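Local coordinates for trehalose-6-phosphate phosphatase related protein (Thermoplasma acidophilum, PDB 1U02) that removes the phosphate from trehalose 6-phosphate with the help of magnesium, releasing free trehalose, and in vitro also hydrolyses para-nitrophenyl phosphate less efficiently, at residues G67-I72 / I76-G81; S33-K36 / D40-I43; G142-Y147 / E153-G158; R107-R110 / V115-H118; L29-D34 / E214-L219. All coordinates share one frame; numbering follows the deposited sequence.

Contact 1: residues G67-I72 / I76-G81; sequences GACSKI and IVYNNG
Cys69, Ser70 and Lys71 pair with Tyr78, Val77 and Ile76 in an antiparallel beta hairpin at one margin of the large mixed sheet, where strand 75-78 is the outermost strand. Ser70 and Val77 form the hydrogen-bonded pair: Ser70 N donates a hydrogen bond to Val77 O (2.8 Å), and Val77 N donates one to Ser70 O (2.7 Å). Beyond the strands the pairing goes on, Asn79 N reaching Ala68 O at 2.8 Å, the donor standing above the carbonyl plane, 39° out of it.

On the face that carries Cys69, Ile76 and Tyr78, the sulfur is the meeting point. With SG anti to the backbone N (chi1 -171°), Cys69 SG comes within 3.4 Å of Ile76 CG2 and lies obliquely to the Tyr78 ring, 4.3 Å from its centroid. Ile76 CG2 also sits over one face of that ring, toward its rim. Farther along, Ile76 CD1 touches Lys71 CG at 4.0 Å; the lysine runs on, extended, to bond Ser53 through NZ.

Strand 69-72 lies between 75-78 and 61-64, and on the side of the latter Ala68 and Cys69 both face Cys64 in a classic beta bulge.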
# COMPACT_ATOMS: atom_id res chain seq x y z
N GLY A 67 2.23 -3.83 6.38
CA GLY A 67 2.17 -4.83 7.43
C GLY A 67 2.35 -4.35 8.87
O GLY A 67 2.11 -5.12 9.79
N ALA A 68 2.74 -3.09 9.08
CA ALA A 68 2.94 -2.59 10.44
C ALA A 68 1.65 -2.51 11.25
O ALA A 68 1.68 -2.62 12.48
CB ALA A 68 3.61 -1.21 10.39
N CYS A 69 0.53 -2.32 10.58
CA CYS A 69 -0.76 -2.22 11.25
C CYS A 69 -1.84 -2.78 10.35
O CYS A 69 -1.80 -2.61 9.14
CB CYS A 69 -1.06 -0.75 11.58
SG CYS A 69 -2.49 -0.48 12.66
N SER A 70 -2.82 -3.45 10.96
CA SER A 70 -3.93 -4.01 10.20
C SER A 70 -5.22 -3.52 10.83
O SER A 70 -5.23 -3.06 11.97
CB SER A 70 -3.91 -5.54 10.28
OG SER A 70 -2.68 -6.07 9.82
N LYS A 71 -6.30 -3.58 10.06
CA LYS A 71 -7.61 -3.19 10.57
C LYS A 71 -8.45 -4.42 10.26
O LYS A 71 -8.78 -4.68 9.10
CB LYS A 71 -8.16 -1.95 9.88
CG LYS A 71 -9.50 -1.49 10.46
CD LYS A 71 -9.95 -0.17 9.86
CE LYS A 71 -11.31 0.25 10.40
NZ LYS A 71 -11.75 1.59 9.88
N ILE A 72 -8.77 -5.17 11.30
CA ILE A 72 -9.52 -6.41 11.19
C ILE A 72 -10.82 -6.29 12.00
O ILE A 72 -10.78 -6.00 13.19
CB ILE A 72 -8.69 -7.59 11.74
CG1 ILE A 72 -7.30 -7.59 11.09
CG2 ILE A 72 -9.39 -8.91 11.48
CD1 ILE A 72 -7.33 -7.88 9.60
N ILE A 76 -8.14 -1.63 15.00
CA ILE A 76 -6.80 -1.22 14.59
C ILE A 76 -5.86 -2.12 15.38
O ILE A 76 -5.75 -2.03 16.60
CB ILE A 76 -6.52 0.26 14.96
CG1 ILE A 76 -7.52 1.18 14.26
CG2 ILE A 76 -5.10 0.63 14.58
CD1 ILE A 76 -7.51 1.06 12.74
N VAL A 77 -5.18 -3.02 14.66
CA VAL A 77 -4.26 -3.95 15.27
C VAL A 77 -2.82 -3.67 14.85
O VAL A 77 -2.46 -3.86 13.69
CB VAL A 77 -4.61 -5.41 14.87
CG1 VAL A 77 -3.60 -6.37 15.48
CG2 VAL A 77 -6.02 -5.75 15.32
N TYR A 78 -2.01 -3.22 15.79
CA TYR A 78 -0.60 -2.96 15.51
C TYR A 78 0.12 -4.29 15.50
O TYR A 78 -0.08 -5.13 16.39
CB TYR A 78 -0.01 -2.05 16.59
CG TYR A 78 -0.60 -0.67 16.59
CD1 TYR A 78 -0.22 0.26 15.62
CD2 TYR A 78 -1.55 -0.30 17.53
CE1 TYR A 78 -0.78 1.53 15.59
CE2 TYR A 78 -2.12 0.97 17.51
CZ TYR A 78 -1.73 1.88 16.54
OH TYR A 78 -2.29 3.14 16.51
N ASN A 79 0.96 -4.50 14.49
CA ASN A 79 1.70 -5.74 14.37
C ASN A 79 3.16 -5.52 14.72
O ASN A 79 3.69 -4.42 14.55
CB ASN A 79 1.59 -6.26 12.93
CG ASN A 79 0.15 -6.47 12.49
OD1 ASN A 79 -0.21 -6.20 11.34
ND2 ASN A 79 -0.68 -6.97 13.39
N ASN A 80 3.80 -6.55 15.26
CA ASN A 80 5.21 -6.47 15.59
C ASN A 80 5.55 -5.30 16.51
O ASN A 80 6.64 -4.73 16.42
CB ASN A 80 6.00 -6.36 14.28
CG ASN A 80 5.50 -7.33 13.22
OD1 ASN A 80 5.48 -7.02 12.03
ND2 ASN A 80 5.10 -8.52 13.66
N GLY A 81 4.63 -4.95 17.40
CA GLY A 81 4.86 -3.86 18.33
C GLY A 81 5.16 -2.52 17.67
O GLY A 81 5.89 -1.70 18.23

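Contact 2: residues S33-K36 / D40-I43; sequences SDLK and DTYI. With GOL (glycerol), chain F.
Thr41, near the start of strand 40-44, turns its side chain toward the last turns of helix 26-38 and meets Leu35 and Lys36. Its CB lies 3.8 Å from O2 of a bound glycerol. From there OG1 takes the position anti to the carbonyl carbon (chi1 -51°), which brings it to the last turn of the helix: Thr41 OG1 is 3.5 Å from Lys36 CA and 4.0 Å from Leu35 CG, both van der Waals contacts. CG2 is the branch anti to the backbone N. The hydrogen bond of OG1 is made with Phe39 O, of the one residue between helix and strand; the hydroxyl thus bonds locally while OG1 also packs on Lys36 CA. The Leu35 and Thr41 side chains cross at about a right angle.

Lys36 contributes its CB, 4.0 Å from Thr41 OG1, and then heads off. Bent at chi2 and chi4, the chain folds back over its own helix, and Lys36 NZ bonds Ser33 O at 3.0 Å.

Glycerol, probably from the crystallisation liquor, fits against the backbone here. Thr41 N points almost straight at its O2 (2.9 Å, 177° at the proton), and glycerol O1 donates to Thr41 O at 2.8 Å. Further bonds to Asp59 O and Asn61 N let the molecule bridge Thr41 and the start of strand 61-64.

The contact closes the helix-to-strand half of the beta-alpha-beta unit formed by strand 3-7, helix 26-38 and strand 40-44; Leu35 and Thr41 both rest on Ile4 of the first strand, and Ile60 touches both Thr41 and Lys36.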
# COMPACT_ATOMS: atom_id res chain seq x y z
N SER A 33 -17.52 -3.96 -3.17
CA SER A 33 -18.70 -4.22 -2.35
C SER A 33 -19.21 -5.62 -2.67
O SER A 33 -19.50 -6.41 -1.76
CB SER A 33 -19.79 -3.19 -2.66
OG SER A 33 -20.99 -3.49 -1.96
N ASP A 34 -19.31 -5.94 -3.96
CA ASP A 34 -19.77 -7.26 -4.39
C ASP A 34 -18.77 -8.34 -4.02
O ASP A 34 -19.13 -9.37 -3.44
CB ASP A 34 -19.98 -7.30 -5.90
CG ASP A 34 -21.18 -6.49 -6.35
OD1 ASP A 34 -21.99 -6.09 -5.49
OD2 ASP A 34 -21.31 -6.27 -7.57
N LEU A 35 -17.51 -8.11 -4.35
CA LEU A 35 -16.45 -9.07 -4.08
C LEU A 35 -16.34 -9.50 -2.62
O LEU A 35 -16.19 -10.69 -2.33
CB LEU A 35 -15.12 -8.49 -4.55
CG LEU A 35 -13.90 -9.42 -4.54
CD1 LEU A 35 -14.07 -10.50 -5.61
CD2 LEU A 35 -12.65 -8.61 -4.80
N LYS A 36 -16.43 -8.55 -1.69
CA LYS A 36 -16.30 -8.87 -0.27
C LYS A 36 -17.44 -9.74 0.26
O LYS A 36 -17.33 -10.33 1.33
CB LYS A 36 -16.18 -7.58 0.56
CG LYS A 36 -17.44 -6.73 0.66
CD LYS A 36 -18.21 -7.00 1.95
CE LYS A 36 -19.27 -5.94 2.21
NZ LYS A 36 -20.28 -5.86 1.11
N ASP A 40 -13.18 -13.48 1.36
CA ASP A 40 -12.60 -12.79 2.50
C ASP A 40 -11.60 -11.86 1.83
O ASP A 40 -10.51 -12.27 1.43
CB ASP A 40 -11.88 -13.78 3.43
CG ASP A 40 -11.51 -13.16 4.77
OD1 ASP A 40 -11.40 -11.92 4.85
OD2 ASP A 40 -11.32 -13.92 5.75
N THR A 41 -11.98 -10.60 1.69
CA THR A 41 -11.15 -9.62 1.00
C THR A 41 -10.27 -8.74 1.87
O THR A 41 -10.72 -8.19 2.88
CB THR A 41 -12.05 -8.74 0.12
OG1 THR A 41 -12.89 -9.58 -0.69
CG2 THR A 41 -11.20 -7.85 -0.79
N TYR A 42 -9.01 -8.61 1.47
CA TYR A 42 -8.04 -7.78 2.16
C TYR A 42 -7.40 -6.77 1.23
O TYR A 42 -6.98 -7.12 0.12
CB TYR A 42 -6.90 -8.65 2.72
CG TYR A 42 -7.22 -9.43 3.96
CD1 TYR A 42 -6.86 -8.95 5.22
CD2 TYR A 42 -7.86 -10.67 3.88
CE1 TYR A 42 -7.12 -9.69 6.37
CE2 TYR A 42 -8.12 -11.42 5.03
CZ TYR A 42 -7.74 -10.92 6.27
OH TYR A 42 -7.97 -11.66 7.41
N ILE A 43 -7.34 -5.52 1.66
CA ILE A 43 -6.65 -4.50 0.89
C ILE A 43 -5.27 -4.51 1.53
O ILE A 43 -5.16 -4.44 2.76
CB ILE A 43 -7.26 -3.08 1.08
CG1 ILE A 43 -8.67 -3.02 0.49
CG2 ILE A 43 -6.36 -2.04 0.41
CD1 ILE A 43 -8.73 -3.32 -1.00
C1 GOL F . -13.84 -9.62 4.86
O1 GOL F . -12.48 -8.78 4.97
C2 GOL F . -14.87 -9.38 3.95
O2 GOL F . -14.57 -9.87 2.73
C3 GOL F . -15.77 -8.78 4.50
O3 GOL F . -16.57 -8.07 5.64

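Contact 3: residues G142-Y147 / E153-G158; sequences GVETYY and ELRVPG
Glu153 and Tyr146 are the first pair met along segment 153-158, joined by two backbone bonds: Tyr146 N to Glu153 O at 2.8 Å and Glu153 N to Tyr146 O at 2.9 Å. Next comes Leu154, a non-hydrogen-bonded partner of Thr145. The two side chains run side by side in the same direction, and Leu154 CD2 rests 3.5 Å from Thr145 OG1.

Arg155 pairs its backbone N and O with those of Glu144, while its side chain leaves with CG between the backbone N and the carbonyl carbon (chi1 60°) and then extends toward the same glutamate. Arg155 NE bonds Glu144 OE2 at 2.8 Å, on the anti side of that oxygen, and NH2 bonds it too, at 3.0 Å; both approaches lie close to the guanidinium plane. The salt bridge is therefore a side-on grip on a single oxygen, with the carboxylate turned 60° from the guanidinium. Tyr146 lies over one face of the guanidinium: Tyr146 CD1 is 3.5 Å from Arg155 NH1, the planes only 21° apart.

Past Val156, Pro157 CG packs 3.5 Å from Gly142 O. Gly158 N then donates to Glu144 OE1 at 2.8 Å from above the carboxylate plane, so Glu144 holds the arginine with one oxygen and the chain beyond the strand with the other.

Strand 151-155 pairs on its other edge with strand 114-118. Leu154 and Thr145 face helix 127-141, and Val143, whose N closes the Schellman motif ending that helix with Gly142 as C-prime residue, packs on helix 86-96.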
# COMPACT_ATOMS: atom_id res chain seq x y z
N GLY A 142 16.05 6.00 14.20
CA GLY A 142 16.06 4.55 14.11
C GLY A 142 14.92 3.98 13.29
O GLY A 142 14.36 2.94 13.63
N VAL A 143 14.57 4.66 12.21
CA VAL A 143 13.51 4.17 11.34
C VAL A 143 14.12 3.74 10.02
O VAL A 143 15.31 3.92 9.78
CB VAL A 143 12.40 5.22 11.11
CG1 VAL A 143 11.59 5.38 12.38
CG2 VAL A 143 13.01 6.55 10.70
N GLU A 144 13.28 3.17 9.16
CA GLU A 144 13.70 2.64 7.88
C GLU A 144 13.31 3.54 6.71
O GLU A 144 12.26 4.19 6.73
CB GLU A 144 13.09 1.25 7.73
CG GLU A 144 13.23 0.57 6.39
CD GLU A 144 12.59 -0.81 6.41
OE1 GLU A 144 13.05 -1.66 7.21
OE2 GLU A 144 11.62 -1.04 5.65
N THR A 145 14.16 3.58 5.69
CA THR A 145 13.91 4.41 4.51
C THR A 145 13.56 3.57 3.28
O THR A 145 14.24 2.60 2.96
CB THR A 145 15.14 5.29 4.18
OG1 THR A 145 15.54 6.04 5.33
CG2 THR A 145 14.82 6.26 3.06
N TYR A 146 12.48 3.95 2.60
CA TYR A 146 12.04 3.27 1.38
C TYR A 146 12.14 4.25 0.22
O TYR A 146 11.72 5.40 0.34
CB TYR A 146 10.59 2.80 1.52
CG TYR A 146 10.01 2.27 0.23
CD1 TYR A 146 10.35 1.00 -0.24
CD2 TYR A 146 9.16 3.05 -0.55
CE1 TYR A 146 9.86 0.52 -1.46
CE2 TYR A 146 8.67 2.58 -1.77
CZ TYR A 146 9.02 1.32 -2.21
OH TYR A 146 8.54 0.85 -3.41
N TYR A 147 12.67 3.79 -0.91
CA TYR A 147 12.82 4.64 -2.09
C TYR A 147 11.91 4.14 -3.21
O TYR A 147 12.07 3.01 -3.68
CB TYR A 147 14.27 4.63 -2.57
CG TYR A 147 15.28 4.96 -1.49
CD1 TYR A 147 15.61 6.28 -1.19
CD2 TYR A 147 15.90 3.95 -0.76
CE1 TYR A 147 16.54 6.59 -0.18
CE2 TYR A 147 16.82 4.24 0.25
CZ TYR A 147 17.14 5.56 0.53
OH TYR A 147 18.04 5.85 1.54
N GLU A 153 10.05 7.32 1.64
CA GLU A 153 9.23 7.20 2.83
C GLU A 153 9.97 6.64 4.02
O GLU A 153 10.76 5.70 3.90
CB GLU A 153 8.01 6.31 2.53
CG GLU A 153 7.01 6.22 3.68
CD GLU A 153 5.80 5.34 3.38
OE1 GLU A 153 5.95 4.10 3.32
OE2 GLU A 153 4.69 5.89 3.20
N LEU A 154 9.72 7.24 5.18
CA LEU A 154 10.30 6.78 6.44
C LEU A 154 9.22 5.90 7.04
O LEU A 154 8.06 6.32 7.14
CB LEU A 154 10.60 7.95 7.37
CG LEU A 154 11.72 8.86 6.87
CD1 LEU A 154 11.97 9.97 7.89
CD2 LEU A 154 12.98 8.03 6.64
N ARG A 155 9.59 4.69 7.44
CA ARG A 155 8.60 3.77 7.98
C ARG A 155 9.17 2.89 9.08
O ARG A 155 10.34 3.00 9.45
CB ARG A 155 8.05 2.92 6.84
CG ARG A 155 9.11 2.10 6.12
CD ARG A 155 8.61 1.44 4.84
NE ARG A 155 9.52 0.39 4.41
CZ ARG A 155 9.40 -0.33 3.29
NH1 ARG A 155 8.38 -0.12 2.47
NH2 ARG A 155 10.28 -1.28 3.02
N VAL A 156 8.32 2.01 9.62
CA VAL A 156 8.73 1.10 10.68
C VAL A 156 9.71 0.07 10.11
O VAL A 156 9.45 -0.56 9.08
CB VAL A 156 7.51 0.36 11.28
CG1 VAL A 156 7.97 -0.72 12.26
CG2 VAL A 156 6.60 1.35 12.00
N PRO A 157 10.87 -0.12 10.77
CA PRO A 157 11.84 -1.09 10.26
C PRO A 157 11.26 -2.51 10.11
O PRO A 157 10.47 -2.96 10.94
CB PRO A 157 12.96 -1.04 11.31
CG PRO A 157 12.89 0.38 11.80
CD PRO A 157 11.40 0.60 11.94
N GLY A 158 11.63 -3.19 9.03
CA GLY A 158 11.19 -4.55 8.81
C GLY A 158 9.83 -4.83 8.20
O GLY A 158 9.48 -6.00 8.03

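Contact 4: residues R107-R110 / V115-H118; sequences RIYR and VLYH
His118 O is gripped twice: the backbone N of Arg107 donates to it at 3.2 Å, and a water donates at 2.7 Å. That same water accepts from Arg107 NE at 3.0 Å, so the arginine reaches one carbonyl both directly and through the water. The bend in the Arg107 side chain at chi3 (-66°) carries the guanidinium across to the imidazole, where NH2 sits over the centre of the His118 ring, 3.3 Å above its plane. The two planes are 55° apart. Arg107 NH2 is bonded to Met17 O and NH1 to Asn18, while His118 ND1 is hydrogen-bonded to Gly120 N.

These strands form an antiparallel hairpin, with 107-111 outermost in a four-stranded sheet and 114-118 between it and strand 151-155. This small sheet with its helices, beside the Rossmann-like core, is consistent with the cap domain of HAD phosphatases. Arg107 with His118 and Tyr109 with Leu116 are the hydrogen-bonded pairs; His118 N to Arg107 O, at 2.8 Å, is the shortest backbone bond.

Tyr109 shares a face of the sheet with Leu116 and His118. Tyr109 CD2 touches Leu116 CD2 at 3.7 Å, and His118 CB meets the ring at its edge, in plane; the phenol OH is hydrogen-bonded to Glu20. On the other face Ile108 lies alongside Tyr117, Ile108 CG1 to Tyr117 CD1 3.7 Å, and Ile108 CG2 meets Val115 CG1 at 3.6 Å. Helix 86-96 covers this side: Tyr93 touches Ile108, and Ile92 packs against both Val115 and Tyr117.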
# COMPACT_ATOMS: atom_id res chain seq x y z
N ARG A 107 6.38 17.75 -1.11
CA ARG A 107 5.12 17.54 -0.40
C ARG A 107 5.38 16.49 0.67
O ARG A 107 6.08 15.50 0.43
CB ARG A 107 4.03 17.06 -1.37
CG ARG A 107 3.50 18.17 -2.27
CD ARG A 107 2.53 17.63 -3.32
NE ARG A 107 3.19 16.74 -4.27
CZ ARG A 107 2.58 16.12 -5.27
NH1 ARG A 107 1.27 16.29 -5.45
NH2 ARG A 107 3.27 15.34 -6.09
N ILE A 108 4.84 16.72 1.87
CA ILE A 108 5.05 15.79 2.97
C ILE A 108 3.70 15.27 3.45
O ILE A 108 2.83 16.05 3.85
CB ILE A 108 5.81 16.49 4.13
CG1 ILE A 108 7.19 16.93 3.64
CG2 ILE A 108 5.99 15.54 5.31
CD1 ILE A 108 7.98 17.79 4.63
N TYR A 109 3.53 13.96 3.40
CA TYR A 109 2.28 13.33 3.82
C TYR A 109 2.51 12.64 5.15
O TYR A 109 3.24 11.65 5.23
CB TYR A 109 1.83 12.34 2.76
CG TYR A 109 1.54 12.99 1.43
CD1 TYR A 109 0.26 13.44 1.12
CD2 TYR A 109 2.54 13.16 0.48
CE1 TYR A 109 -0.02 14.04 -0.12
CE2 TYR A 109 2.28 13.76 -0.75
CZ TYR A 109 1.00 14.20 -1.04
OH TYR A 109 0.74 14.79 -2.27
N ARG A 110 1.89 13.18 6.19
CA ARG A 110 2.02 12.65 7.53
C ARG A 110 1.04 11.52 7.82
O ARG A 110 -0.13 11.60 7.47
CB ARG A 110 1.81 13.77 8.55
CG ARG A 110 1.84 13.32 9.99
CD ARG A 110 1.49 14.47 10.91
NE ARG A 110 1.69 14.14 12.32
CZ ARG A 110 1.58 15.01 13.32
NH1 ARG A 110 1.27 16.27 13.06
NH2 ARG A 110 1.79 14.61 14.57
N VAL A 115 6.05 8.77 7.29
CA VAL A 115 6.06 10.12 6.75
C VAL A 115 6.59 9.93 5.34
O VAL A 115 7.71 9.45 5.14
CB VAL A 115 6.99 11.07 7.53
CG1 VAL A 115 6.96 12.45 6.87
CG2 VAL A 115 6.53 11.17 8.98
N LEU A 116 5.76 10.29 4.37
CA LEU A 116 6.12 10.13 2.97
C LEU A 116 6.50 11.47 2.35
O LEU A 116 5.75 12.44 2.43
CB LEU A 116 4.93 9.49 2.24
CG LEU A 116 5.03 9.10 0.76
CD1 LEU A 116 3.99 8.04 0.44
CD2 LEU A 116 4.83 10.33 -0.10
N TYR A 117 7.68 11.51 1.74
CA TYR A 117 8.16 12.72 1.09
C TYR A 117 7.99 12.51 -0.41
O TYR A 117 8.57 11.58 -0.98
CB TYR A 117 9.64 12.96 1.44
CG TYR A 117 9.88 13.10 2.93
CD1 TYR A 117 9.86 14.35 3.55
CD2 TYR A 117 10.07 11.98 3.73
CE1 TYR A 117 10.01 14.48 4.93
CE2 TYR A 117 10.22 12.09 5.11
CZ TYR A 117 10.20 13.34 5.71
OH TYR A 117 10.35 13.44 7.07
N HIS A 118 7.18 13.35 -1.04
CA HIS A 118 6.93 13.24 -2.48
C HIS A 118 7.76 14.30 -3.19
O HIS A 118 7.57 15.50 -2.97
CB HIS A 118 5.45 13.43 -2.79
CG HIS A 118 5.02 12.85 -4.11
ND1 HIS A 118 5.67 13.14 -5.30
CD2 HIS A 118 4.03 11.98 -4.42
CE1 HIS A 118 5.09 12.47 -6.28
NE2 HIS A 118 4.10 11.76 -5.78
O HOH W 1 6.19 16.99 -4.74

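Contact 5: residues L29-D34 / E214-L219; sequences LSLISD and EMRKIL
Leu31, Leu219 and Arg216 bury most of the surface where helix 26-38 meets helix 212-229. Leu31 has the largest share. Its CG stands anti to the carbonyl carbon (chi1 -83°), and the branched end reaches the other helix. There Leu31 CD1 touches Arg216 CB at 3.6 Å and lies 4.0 Å from both Arg216 CG and Arg216 CD, so one methyl rides on the aliphatic part of the arginine, the two side chains crossing at about a right angle. The second methyl, Leu31 CD2, turns to the helix backbone, 4.0 Å from Arg216 O.

Of its side chain, Arg216 lends the hydrocarbon stem. The chain stays extended from CG to NE, and its charged end goes to other parts of the protein: NE to Leu12 O, and NH1 to Asp25 in a salt bridge that ties helix 212-229 to the residue just before helix 26-38.

Leu219, one turn on, points toward helix 26-38. Leu219 CD1 makes a loose contact with Ile32 CD1 at 4.3 Å, and both residues rest on Leu6 of strand 3-7, with Leu219 touching Ile4 as well.

The short helical segments run in broadly the same direction, at 36° with axes 10.4 Å apart; side chains of helix 26-38 pack on side chains and backbone of helix 212-229. Two helices lying next to each other on one face of a largely parallel sheet are what the Rossmann-like core of HAD phosphatases provides, and this pair brings the C-terminal helix onto the strand that leads to the nucleophile, assigned by similarity to Asp7.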
# COMPACT_ATOMS: atom_id res chain seq x y z
N LEU A 29 -16.21 1.06 -5.89
CA LEU A 29 -17.00 0.80 -4.69
C LEU A 29 -17.96 -0.37 -4.93
O LEU A 29 -18.11 -1.24 -4.07
CB LEU A 29 -17.79 2.06 -4.29
CG LEU A 29 -16.92 3.21 -3.74
CD1 LEU A 29 -17.74 4.49 -3.59
CD2 LEU A 29 -16.33 2.79 -2.40
N SER A 30 -18.59 -0.40 -6.10
CA SER A 30 -19.53 -1.47 -6.43
C SER A 30 -18.80 -2.82 -6.56
O SER A 30 -19.24 -3.83 -6.00
CB SER A 30 -20.25 -1.13 -7.74
OG SER A 30 -21.01 -2.22 -8.23
N LEU A 31 -17.69 -2.82 -7.28
CA LEU A 31 -16.89 -4.02 -7.50
C LEU A 31 -16.41 -4.67 -6.21
O LEU A 31 -16.57 -5.88 -6.01
CB LEU A 31 -15.67 -3.71 -8.36
CG LEU A 31 -15.84 -3.67 -9.87
CD1 LEU A 31 -14.55 -3.14 -10.49
CD2 LEU A 31 -16.16 -5.06 -10.40
N ILE A 32 -15.82 -3.87 -5.33
CA ILE A 32 -15.31 -4.39 -4.07
C ILE A 32 -16.46 -4.76 -3.13
O ILE A 32 -16.38 -5.74 -2.40
CB ILE A 32 -14.35 -3.37 -3.39
CG1 ILE A 32 -13.16 -3.11 -4.32
CG2 ILE A 32 -13.85 -3.92 -2.07
CD1 ILE A 32 -12.36 -4.36 -4.66
N SER A 33 -17.52 -3.96 -3.17
CA SER A 33 -18.70 -4.22 -2.35
C SER A 33 -19.21 -5.62 -2.67
O SER A 33 -19.50 -6.41 -1.76
CB SER A 33 -19.79 -3.19 -2.66
OG SER A 33 -20.99 -3.49 -1.96
N ASP A 34 -19.31 -5.94 -3.96
CA ASP A 34 -19.77 -7.26 -4.39
C ASP A 34 -18.77 -8.34 -4.02
O ASP A 34 -19.13 -9.37 -3.44
CB ASP A 34 -19.98 -7.30 -5.90
CG ASP A 34 -21.18 -6.49 -6.35
OD1 ASP A 34 -21.99 -6.09 -5.49
OD2 ASP A 34 -21.31 -6.27 -7.57
N GLU A 214 -7.96 -3.18 -16.34
CA GLU A 214 -8.05 -4.60 -16.65
C GLU A 214 -8.18 -5.38 -15.34
O GLU A 214 -8.91 -6.37 -15.25
CB GLU A 214 -6.82 -5.07 -17.42
CG GLU A 214 -7.03 -6.36 -18.20
CD GLU A 214 -5.76 -6.89 -18.87
OE1 GLU A 214 -4.94 -6.06 -19.32
OE2 GLU A 214 -5.60 -8.12 -18.95
N MSE A 215 -7.45 -4.93 -14.31
CA MSE A 215 -7.51 -5.59 -13.01
C MSE A 215 -8.95 -5.58 -12.50
O MSE A 215 -9.44 -6.59 -11.99
CB MSE A 215 -6.60 -4.86 -12.02
CG MSE A 215 -6.54 -5.50 -10.64
SE MSE A 215 -5.69 -7.26 -10.64
CE MSE A 215 -7.20 -8.30 -10.09
N ARG A 216 -9.62 -4.44 -12.63
CA ARG A 216 -11.00 -4.34 -12.17
C ARG A 216 -11.90 -5.29 -12.96
O ARG A 216 -12.84 -5.87 -12.41
CB ARG A 216 -11.51 -2.91 -12.35
CG ARG A 216 -10.89 -1.90 -11.40
CD ARG A 216 -11.62 -0.57 -11.49
NE ARG A 216 -11.02 0.43 -10.61
CZ ARG A 216 -11.50 1.66 -10.46
NH1 ARG A 216 -12.58 2.03 -11.14
NH2 ARG A 216 -10.91 2.52 -9.64
N LYS A 217 -11.59 -5.45 -14.24
CA LYS A 217 -12.37 -6.31 -15.12
C LYS A 217 -12.26 -7.76 -14.67
O LYS A 217 -13.23 -8.51 -14.72
CB LYS A 217 -11.88 -6.16 -16.56
CG LYS A 217 -12.84 -6.71 -17.59
CD LYS A 217 -12.36 -6.42 -19.00
CE LYS A 217 -13.40 -6.82 -20.03
NZ LYS A 217 -12.97 -6.50 -21.42
N ILE A 218 -11.07 -8.16 -14.23
CA ILE A 218 -10.86 -9.53 -13.77
C ILE A 218 -11.67 -9.76 -12.49
O ILE A 218 -12.29 -10.81 -12.33
CB ILE A 218 -9.36 -9.79 -13.49
CG1 ILE A 218 -8.62 -9.97 -14.82
CG2 ILE A 218 -9.19 -11.02 -12.62
CD1 ILE A 218 -9.08 -11.17 -15.63
N LEU A 219 -11.66 -8.78 -11.60
CA LEU A 219 -12.41 -8.88 -10.35
C LEU A 219 -13.90 -8.92 -10.66
O LEU A 219 -14.66 -9.65 -10.02
CB LEU A 219 -12.10 -7.68 -9.44
CG LEU A 219 -10.65 -7.52 -8.96
CD1 LEU A 219 -10.54 -6.30 -8.05
CD2 LEU A 219 -10.21 -8.77 -8.21

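In the fold
From the N terminus, strand 3-7 leads into helix 26-38, where contacts 2 and 5 both start. Contact 2 closes at once, in the turn to strand 40-44, whereas contact 5 waits some 180 residues for the C-terminal helix and so encloses contacts 1, 3 and 4. Those three follow in series: the hairpin at the margin of the large sheet, then hairpin 107-118, then hairpin 142-158. Contacts 3 and 4 share the small antiparallel sheet, Leu154 N lying 3.0 Å from Val115 O. Contact 1 touches contact 2 through Ile72 on Tyr42 and contact 3 through Ala68 on Val156. Contacts 2 and 5 lie across the chain's centre from contacts 3 and 4.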